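Local structure of lipoprotein (Leptospira interrogans serogroup Icterohaemorrhagiae serovar copenhageni, 6OE6) at residues Y71-K76 and Y81-V86; G14-V19 and L112-E117. The protein is of unknown function but is a predicted lipoprotein of a pathogenic spirochaete, with an all-beta domain probably tethered to a membrane by a lipidated N-terminus. All blocks are in the same frame, centred on the assembly; numbering follows the deposited sequence.

Contact 1: Y71-K76 and Y81-V86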
ATOM      1  N   TYR A  71     -10.757   0.605  -8.592  1.00 35.94           N
ATOM      2  CA  TYR A  71     -10.897   0.557  -7.146  1.00 32.35           C
ATOM      3  C   TYR A  71      -9.585   0.092  -6.536  1.00 31.93           C
ATOM      4  O   TYR A  71      -8.796  -0.612  -7.170  1.00 30.61           O
ATOM      5  CB  TYR A  71     -12.002  -0.401  -6.683  1.00 34.54           C
ATOM      6  CG  TYR A  71     -13.413   0.054  -7.001  1.00 39.27           C
ATOM      7  CD1 TYR A  71     -14.179   0.725  -6.053  1.00 47.24           C
ATOM      8  CD2 TYR A  71     -13.976  -0.200  -8.238  1.00 48.72           C
ATOM      9  CE1 TYR A  71     -15.468   1.137  -6.332  1.00 53.68           C
ATOM     10  CE2 TYR A  71     -15.261   0.207  -8.531  1.00 54.74           C
ATOM     11  CZ  TYR A  71     -16.002   0.879  -7.573  1.00 61.32           C
ATOM     12  OH  TYR A  71     -17.284   1.290  -7.854  1.00 66.39           O
ATOM     13  N   VAL A  72      -9.366   0.485  -5.282  1.00 25.79           N
ATOM     14  CA  VAL A  72      -8.413  -0.211  -4.428  1.00 24.48           C
ATOM     15  C   VAL A  72      -9.179  -0.785  -3.252  1.00 27.18           C
ATOM     16  O   VAL A  72     -10.251  -0.295  -2.880  1.00 30.40           O
ATOM     17  CB  VAL A  72      -7.281   0.703  -3.926  1.00 27.21           C
ATOM     18  CG1 VAL A  72      -6.452   1.188  -5.123  1.00 28.75           C
ATOM     19  CG2 VAL A  72      -7.864   1.887  -3.129  1.00 30.13           C
ATOM     20  N   SER A  73      -8.603  -1.831  -2.655  1.00 24.15           N
ATOM     21  CA  SER A  73      -9.050  -2.295  -1.352  1.00 25.45           C
ATOM     22  C   SER A  73      -7.830  -2.504  -0.475  1.00 26.39           C
ATOM     23  O   SER A  73      -6.728  -2.798  -0.950  1.00 24.42           O
ATOM     24  CB  SER A  73      -9.877  -3.576  -1.450  1.00 32.01           C
ATOM     25  OG  SER A  73      -9.053  -4.693  -1.677  1.00 31.88           O
ATOM     26  N   LEU A  74      -8.022  -2.299   0.814  1.00 22.63           N
ATOM     27  CA  LEU A  74      -7.005  -2.632   1.784  1.00 21.79           C
ATOM     28  C   LEU A  74      -7.573  -3.683   2.716  1.00 21.88           C
ATOM     29  O   LEU A  74      -8.735  -3.597   3.130  1.00 23.09           O
ATOM     30  CB  LEU A  74      -6.584  -1.375   2.555  1.00 22.92           C
ATOM     31  CG  LEU A  74      -5.315  -1.530   3.397  1.00 25.76           C
ATOM     32  CD1 LEU A  74      -4.075  -1.707   2.499  1.00 22.95           C
ATOM     33  CD2 LEU A  74      -5.136  -0.234   4.225  1.00 23.85           C
ATOM     34  N   SER A  75      -6.772  -4.693   3.010  1.00 21.04           N
ATOM     35  CA  SER A  75      -7.153  -5.763   3.912  1.00 21.15           C
ATOM     36  C   SER A  75      -6.145  -5.834   5.045  1.00 21.36           C
ATOM     37  O   SER A  75      -4.952  -5.626   4.831  1.00 22.66           O
ATOM     38  CB  SER A  75      -7.177  -7.122   3.185  1.00 21.57           C
ATOM     39  OG  SER A  75      -8.116  -7.125   2.111  1.00 24.11           O
ATOM     40  N   LYS A  76      -6.612  -6.178   6.241  1.00 22.55           N
ATOM     41  CA  LYS A  76      -5.733  -6.315   7.390  1.00 22.11           C
ATOM     42  C   LYS A  76      -5.663  -7.788   7.777  1.00 20.81           C
ATOM     43  O   LYS A  76      -6.677  -8.484   7.776  1.00 23.15           O
ATOM     44  CB  LYS A  76      -6.217  -5.490   8.586  1.00 23.21           C
ATOM     45  CG  LYS A  76      -5.195  -5.510   9.764  1.00 26.40           C
ATOM     46  CD  LYS A  76      -5.688  -4.601  10.908  1.00 38.81           C
ATOM     47  CE  LYS A  76      -4.604  -4.361  11.962  1.00 52.85           C
ATOM     48  NZ  LYS A  76      -4.252  -5.582  12.727  1.00 56.76           N
ATOM     49  N   TYR A  81      -6.341 -12.576   5.675  1.00 24.32           N
ATOM     50  CA  TYR A  81      -6.665 -11.187   5.348  1.00 23.78           C
ATOM     51  C   TYR A  81      -8.165 -10.957   5.375  1.00 27.88           C
ATOM     52  O   TYR A  81      -8.935 -11.776   4.868  1.00 29.32           O
ATOM     53  CB  TYR A  81      -6.135 -10.833   3.958  1.00 23.45           C
ATOM     54  CG  TYR A  81      -4.660 -10.540   3.973  1.00 26.87           C
ATOM     55  CD1 TYR A  81      -4.182  -9.405   4.616  1.00 24.91           C
ATOM     56  CD2 TYR A  81      -3.755 -11.370   3.342  1.00 27.80           C
ATOM     57  CE1 TYR A  81      -2.824  -9.135   4.651  1.00 22.83           C
ATOM     58  CE2 TYR A  81      -2.395 -11.093   3.354  1.00 31.03           C
ATOM     59  CZ  TYR A  81      -1.953  -9.942   4.002  1.00 28.65           C
ATOM     60  OH  TYR A  81      -0.601  -9.662   4.032  1.00 34.98           O
ATOM     61  N   ASN A  82      -8.571  -9.823   5.943  1.00 23.88           N
ATOM     62  CA  ASN A  82      -9.969  -9.407   5.971  1.00 29.35           C
ATOM     63  C   ASN A  82     -10.046  -8.021   5.358  1.00 24.41           C
ATOM     64  O   ASN A  82      -9.302  -7.128   5.769  1.00 24.46           O
ATOM     65  CB  ASN A  82     -10.533  -9.366   7.388  1.00 36.14           C
ATOM     66  CG  ASN A  82     -10.400 -10.699   8.101  1.00 40.92           C
ATOM     67  OD1 ASN A  82      -9.925 -10.767   9.235  1.00 58.10           O
ATOM     68  ND2 ASN A  82     -10.800 -11.763   7.430  1.00 33.90           N
ATOM     69  N   GLU A  83     -10.959  -7.851   4.401  1.00 27.26           N
ATOM     70  CA  GLU A  83     -11.076  -6.579   3.702  1.00 26.69           C
ATOM     71  C   GLU A  83     -11.551  -5.508   4.668  1.00 28.69           C
ATOM     72  O   GLU A  83     -12.524  -5.713   5.406  1.00 30.09           O
ATOM     73  CB  GLU A  83     -12.059  -6.708   2.542  1.00 27.43           C
ATOM     74  CG  GLU A  83     -12.208  -5.448   1.704  1.00 28.02           C
ATOM     75  CD  GLU A  83     -13.115  -5.678   0.528  1.00 34.08           C
ATOM     76  OE1 GLU A  83     -14.334  -5.525   0.715  1.00 42.15           O
ATOM     77  OE2 GLU A  83     -12.601  -6.011  -0.562  1.00 42.14           O
ATOM     78  N   MET A  84     -10.874  -4.356   4.651  1.00 21.88           N
ATOM     79  CA  MET A  84     -11.302  -3.228   5.480  1.00 23.84           C
ATOM     80  C   MET A  84     -12.382  -2.424   4.774  1.00 27.48           C
ATOM     81  O   MET A  84     -13.430  -2.103   5.352  1.00 28.76           O
ATOM     82  CB  MET A  84     -10.109  -2.320   5.794  1.00 23.62           C
ATOM     83  CG  MET A  84      -9.027  -3.073   6.558  1.00 24.05           C
ATOM     84  SD  MET A  84      -7.450  -2.239   6.676  1.00 25.49           S
ATOM     85  CE  MET A  84      -7.885  -0.706   7.496  1.00 23.00           C
ATOM     86  N   ASP A  85     -12.094  -2.044   3.539  1.00 27.02           N
ATOM     87  CA  ASP A  85     -13.049  -1.318   2.714  0.58 24.51           C
ATOM     88  C   ASP A  85     -12.445  -1.191   1.328  1.00 27.45           C
ATOM     89  O   ASP A  85     -11.315  -1.623   1.069  1.00 26.34           O
ATOM     90  CB  ASP A  85     -13.385   0.071   3.266  0.58 38.75           C
ATOM     91  CG  ASP A  85     -14.866   0.420   3.124  0.58 45.54           C
ATOM     92  OD1 ASP A  85     -15.467   0.801   4.156  0.58 47.92           O
ATOM     93  OD2 ASP A  85     -15.443   0.285   2.011  0.58 33.92           O
ATOM     94  N   VAL A  86     -13.243  -0.636   0.427  1.00 31.79           N
ATOM     95  CA  VAL A  86     -12.822  -0.360  -0.938  1.00 32.95           C
ATOM     96  C   VAL A  86     -12.976   1.129  -1.170  1.00 38.88           C
ATOM     97  O   VAL A  86     -13.758   1.810  -0.497  1.00 40.21           O
ATOM     98  CB  VAL A  86     -13.634  -1.142  -1.985  1.00 31.76           C
ATOM     99  CG1 VAL A  86     -13.610  -2.620  -1.641  1.00 39.20           C
ATOM    100  CG2 VAL A  86     -15.048  -0.601  -2.054  1.00 40.62           C
TER
HETATM  101  O   HOH W   1      -8.716  -7.917   9.908  1.00 43.31           O
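Lys76 and Asn82 form a two-way backbone pair: Lys76 N gives its hydrogen to Asn82 O at 2.9 Å, and Asn82 N returns one to Lys76 O at 3.0 Å. Further along, Met84 N reaches Leu74 O at 2.7 Å, whereas the bond from Leu74 N to Asp85 O is weak. CA-H...O contacts fill in between, among them Ser75 CA to Asn82 O at 3.2 Å. A water donates to both Lys76 O and Asn82 OD1, tying the amide side chain to the opposite strand; Asn82 also belongs to a sodium site with Leu79.

The two strands are the arms of an antiparallel beta hairpin, and strand 81-89 is an edge strand of its sheet. Ser75 pairs with Glu83 but Leu74 with Asp85, so the register slips by one at a beta bulge around Met84, whose helix-like backbone (phi/psi -84°/-52°) accommodates the extra residue.

Among the side chains, Met84 lies alongside Leu74, both pointing the same way, with SD 3.9 Å from Leu74 CD2 and also against Lys76 CB; Leu105 touches both Leu74 and Met84. On the face of Ser73 and Ser75, Val86 CG1 packs on Ser73 CB at 3.9 Å. Tyr81, its CG anti to its own carbonyl carbon (chi1 -79°), lays CD1 3.8 Å from Lys76 C, and its hydroxyl is hydrogen-bonded to Glu125.

Contact 2: G14-V19 and L112-E117; sequences GEFGWV and LKVAYE
Strands 15-19 and 112-116 run 10.7 Å apart at closest approach with their directions at 131°, a separation bridged by side chains alone. From one strand come Phe16 and Trp18, from the other Leu112 and Val114. Phe16 and Val114 reach toward each other across the gap, and Val114 CG2 meets the far end of the ring, 3.8 Å from Phe16 CZ. Leu112 swings CG anti to its backbone N (chi1 170°) and turns its CD2 methyl into the corner beside both aromatic residues: this one methyl touches Phe16 CE1 and Trp18 CH2, each at 4.0 Å. The indole presents CH2, on its benzene ring, to the leucine methyl. Its polar end is satisfied by Thr42, whose carbonyl oxygen accepts from Trp18 NE1.

All four residues are buried, and their packing joins the two sheets of a beta sandwich. Tyr58 meets the Phe16 ring and Phe48 the Trp18 ring, each with the planes inclined. Val124 of strand 119-129 touches Phe16, Trp18 and Leu112, while Leu112 also rests on Tyr56 of strand 53-59 and on Val72 and Leu74 of strand 70-77.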
ATOM      1  N   GLY A  14       2.323  -3.820 -13.460  1.00 62.64           N
ATOM      2  CA  GLY A  14       2.399  -2.456 -12.981  1.00 52.71           C
ATOM      3  C   GLY A  14       3.429  -2.302 -11.879  1.00 45.92           C
ATOM      4  O   GLY A  14       4.160  -3.230 -11.534  1.00 43.48           O
ATOM      5  N   GLU A  15       3.474  -1.101 -11.303  1.00 40.67           N
ATOM      6  CA  GLU A  15       4.470  -0.783 -10.284  1.00 41.96           C
ATOM      7  C   GLU A  15       3.837   0.007  -9.154  1.00 41.66           C
ATOM      8  O   GLU A  15       3.052   0.924  -9.410  1.00 36.87           O
ATOM      9  CB  GLU A  15       5.624   0.059 -10.848  1.00 46.05           C
ATOM     10  CG  GLU A  15       6.588  -0.692 -11.749  1.00 59.17           C
ATOM     11  CD  GLU A  15       7.688   0.210 -12.285  1.00 74.91           C
ATOM     12  OE1 GLU A  15       7.431   1.424 -12.460  1.00 67.04           O
ATOM     13  OE2 GLU A  15       8.810  -0.295 -12.524  1.00 82.19           O
ATOM     14  N   PHE A  16       4.221  -0.322  -7.916  1.00 32.96           N
ATOM     15  CA  PHE A  16       3.868   0.472  -6.737  1.00 31.27           C
ATOM     16  C   PHE A  16       5.050   1.338  -6.307  1.00 34.01           C
ATOM     17  O   PHE A  16       6.206   0.901  -6.358  1.00 37.39           O
ATOM     18  CB  PHE A  16       3.458  -0.414  -5.559  1.00 30.82           C
ATOM     19  CG  PHE A  16       2.149  -1.128  -5.751  1.00 31.11           C
ATOM     20  CD1 PHE A  16       0.959  -0.507  -5.404  1.00 29.15           C
ATOM     21  CD2 PHE A  16       2.115  -2.430  -6.242  1.00 37.19           C
ATOM     22  CE1 PHE A  16      -0.272  -1.154  -5.561  1.00 33.47           C
ATOM     23  CE2 PHE A  16       0.915  -3.103  -6.397  1.00 30.75           C
ATOM     24  CZ  PHE A  16      -0.301  -2.456  -6.067  1.00 30.26           C
ATOM     25  N   GLY A  17       4.752   2.574  -5.886  1.00 35.73           N
ATOM     26  CA  GLY A  17       5.754   3.448  -5.317  1.00 34.73           C
ATOM     27  C   GLY A  17       5.226   4.044  -4.027  1.00 33.37           C
ATOM     28  O   GLY A  17       4.021   4.134  -3.820  1.00 32.40           O
ATOM     29  N   TRP A  18       6.153   4.460  -3.156  1.00 34.14           N
ATOM     30  CA  TRP A  18       5.786   4.858  -1.804  1.00 29.93           C
ATOM     31  C   TRP A  18       6.590   6.060  -1.345  1.00 31.89           C
ATOM     32  O   TRP A  18       7.745   6.243  -1.738  1.00 35.23           O
ATOM     33  CB  TRP A  18       6.003   3.709  -0.799  1.00 27.62           C
ATOM     34  CG  TRP A  18       5.505   2.395  -1.328  1.00 29.17           C
ATOM     35  CD1 TRP A  18       6.149   1.561  -2.207  1.00 32.36           C
ATOM     36  CD2 TRP A  18       4.253   1.777  -1.033  1.00 27.45           C
ATOM     37  NE1 TRP A  18       5.372   0.461  -2.467  1.00 28.20           N
ATOM     38  CE2 TRP A  18       4.202   0.568  -1.753  1.00 28.11           C
ATOM     39  CE3 TRP A  18       3.169   2.127  -0.223  1.00 25.53           C
ATOM     40  CZ2 TRP A  18       3.103  -0.291  -1.695  1.00 29.03           C
ATOM     41  CZ3 TRP A  18       2.082   1.267  -0.161  1.00 25.46           C
ATOM     42  CH2 TRP A  18       2.058   0.075  -0.892  1.00 26.04           C
ATOM     43  N   VAL A  19       5.974   6.863  -0.479  1.00 31.64           N
ATOM     44  CA  VAL A  19       6.700   7.890   0.271  1.00 33.07           C
ATOM     45  C   VAL A  19       6.011   8.037   1.618  1.00 36.10           C
ATOM     46  O   VAL A  19       4.792   7.877   1.720  1.00 31.03           O
ATOM     47  CB  VAL A  19       6.784   9.235  -0.494  1.00 39.98           C
ATOM     48  CG1 VAL A  19       5.396   9.818  -0.763  1.00 39.12           C
ATOM     49  CG2 VAL A  19       7.620  10.230   0.281  1.00 48.40           C
ATOM     50  N   LEU A 112      -2.844  -4.557  -0.156  1.00 19.79           N
ATOM     51  CA  LEU A 112      -3.464  -3.522  -0.993  1.00 19.24           C
ATOM     52  C   LEU A 112      -3.697  -4.148  -2.358  1.00 25.12           C
ATOM     53  O   LEU A 112      -2.760  -4.680  -2.955  1.00 25.11           O
ATOM     54  CB  LEU A 112      -2.536  -2.311  -1.103  1.00 22.78           C
ATOM     55  CG  LEU A 112      -2.875  -1.209  -2.113  1.00 20.94           C
ATOM     56  CD1 LEU A 112      -4.251  -0.589  -1.803  1.00 23.42           C
ATOM     57  CD2 LEU A 112      -1.770  -0.150  -2.029  1.00 23.65           C
ATOM     58  N   LYS A 113      -4.942  -4.120  -2.832  1.00 23.23           N
ATOM     59  CA  LYS A 113      -5.291  -4.667  -4.136  1.00 23.93           C
ATOM     60  C   LYS A 113      -5.741  -3.535  -5.048  1.00 25.71           C
ATOM     61  O   LYS A 113      -6.357  -2.573  -4.593  1.00 26.26           O
ATOM     62  CB  LYS A 113      -6.425  -5.688  -4.028  1.00 27.34           C
ATOM     63  CG  LYS A 113      -6.100  -6.951  -3.187  1.00 29.40           C
ATOM     64  CD  LYS A 113      -7.293  -7.863  -3.157  1.00 34.50           C
ATOM     65  CE  LYS A 113      -7.081  -9.019  -2.186  1.00 36.43           C
ATOM     66  NZ  LYS A 113      -8.171  -9.999  -2.336  1.00 42.60           N
ATOM     67  N   VAL A 114      -5.447  -3.677  -6.339  1.00 28.36           N
ATOM     68  CA  VAL A 114      -5.873  -2.716  -7.354  1.00 29.66           C
ATOM     69  C   VAL A 114      -6.801  -3.443  -8.324  1.00 33.05           C
ATOM     70  O   VAL A 114      -6.448  -4.508  -8.841  1.00 34.11           O
ATOM     71  CB  VAL A 114      -4.680  -2.098  -8.105  1.00 29.29           C
ATOM     72  CG1 VAL A 114      -5.214  -1.166  -9.234  1.00 32.88           C
ATOM     73  CG2 VAL A 114      -3.728  -1.344  -7.161  1.00 28.17           C
ATOM     74  N   ALA A 115      -7.990  -2.882  -8.550  1.00 35.43           N
ATOM     75  CA  ALA A 115      -8.961  -3.462  -9.465  1.00 37.86           C
ATOM     76  C   ALA A 115      -9.223  -2.500 -10.612  1.00 38.42           C
ATOM     77  O   ALA A 115      -9.339  -1.289 -10.405  1.00 39.52           O
ATOM     78  CB  ALA A 115     -10.276  -3.789  -8.755  1.00 41.08           C
ATOM     79  N   TYR A 116      -9.318  -3.050 -11.819  1.00 39.93           N
ATOM     80  CA  TYR A 116      -9.582  -2.268 -13.017  1.00 44.62           C
ATOM     81  C   TYR A 116     -10.640  -3.005 -13.814  1.00 52.93           C
ATOM     82  O   TYR A 116     -10.449  -4.176 -14.157  1.00 52.50           O
ATOM     83  CB  TYR A 116      -8.306  -2.068 -13.841  1.00 49.52           C
ATOM     84  CG  TYR A 116      -8.469  -1.103 -15.000  1.00 53.71           C
ATOM     85  CD1 TYR A 116      -8.608   0.260 -14.771  1.00 48.78           C
ATOM     86  CD2 TYR A 116      -8.473  -1.553 -16.305  1.00 60.55           C
ATOM     87  CE1 TYR A 116      -8.753   1.153 -15.819  1.00 58.54           C
ATOM     88  CE2 TYR A 116      -8.623  -0.670 -17.363  1.00 64.00           C
ATOM     89  CZ  TYR A 116      -8.763   0.684 -17.113  1.00 62.39           C
ATOM     90  OH  TYR A 116      -8.911   1.579 -18.158  1.00 65.61           O
ATOM     91  N   GLU A 117     -11.766  -2.328 -14.064  1.00 62.71           N
ATOM     92  CA  GLU A 117     -12.843  -2.864 -14.900  0.58 69.06           C
ATOM     93  C   GLU A 117     -13.286  -4.250 -14.428  1.00 73.95           C
ATOM     94  O   GLU A 117     -13.547  -5.148 -15.231  1.00 79.50           O
ATOM     95  CB  GLU A 117     -12.426  -2.894 -16.371  0.58 70.28           C
ATOM     96  CG  GLU A 117     -12.048  -1.526 -16.930  0.58 70.04           C
ATOM     97  CD  GLU A 117     -13.253  -0.699 -17.358  0.58 74.55           C
ATOM     98  OE1 GLU A 117     -13.474  -0.566 -18.580  0.58 78.31           O
ATOM     99  OE2 GLU A 117     -13.979  -0.184 -16.482  0.58 70.85           O
TER

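Both contacts reach the same five-stranded sheet, in which strands 70-77 and 108-116 are neighbours, and their centres lie about 13 Å apart. Contact 1 works within that sheet, at its margin: backbone hydrogen bonds dominate, and several of its side chains are exposed. Contact 2 works between sheets: it is wholly buried and apolar, and it joins segments 93 positions apart at their closest ends, closing a loop in which the hairpin is nested. Probable backbone hydrogen bonds from Ala115 N to Tyr71 O and from Lys113 N to Ser73 O connect the two. Val72 and Leu74 turn to the same interior as Leu112, so the hairpin's inner strand serves edge and core alike.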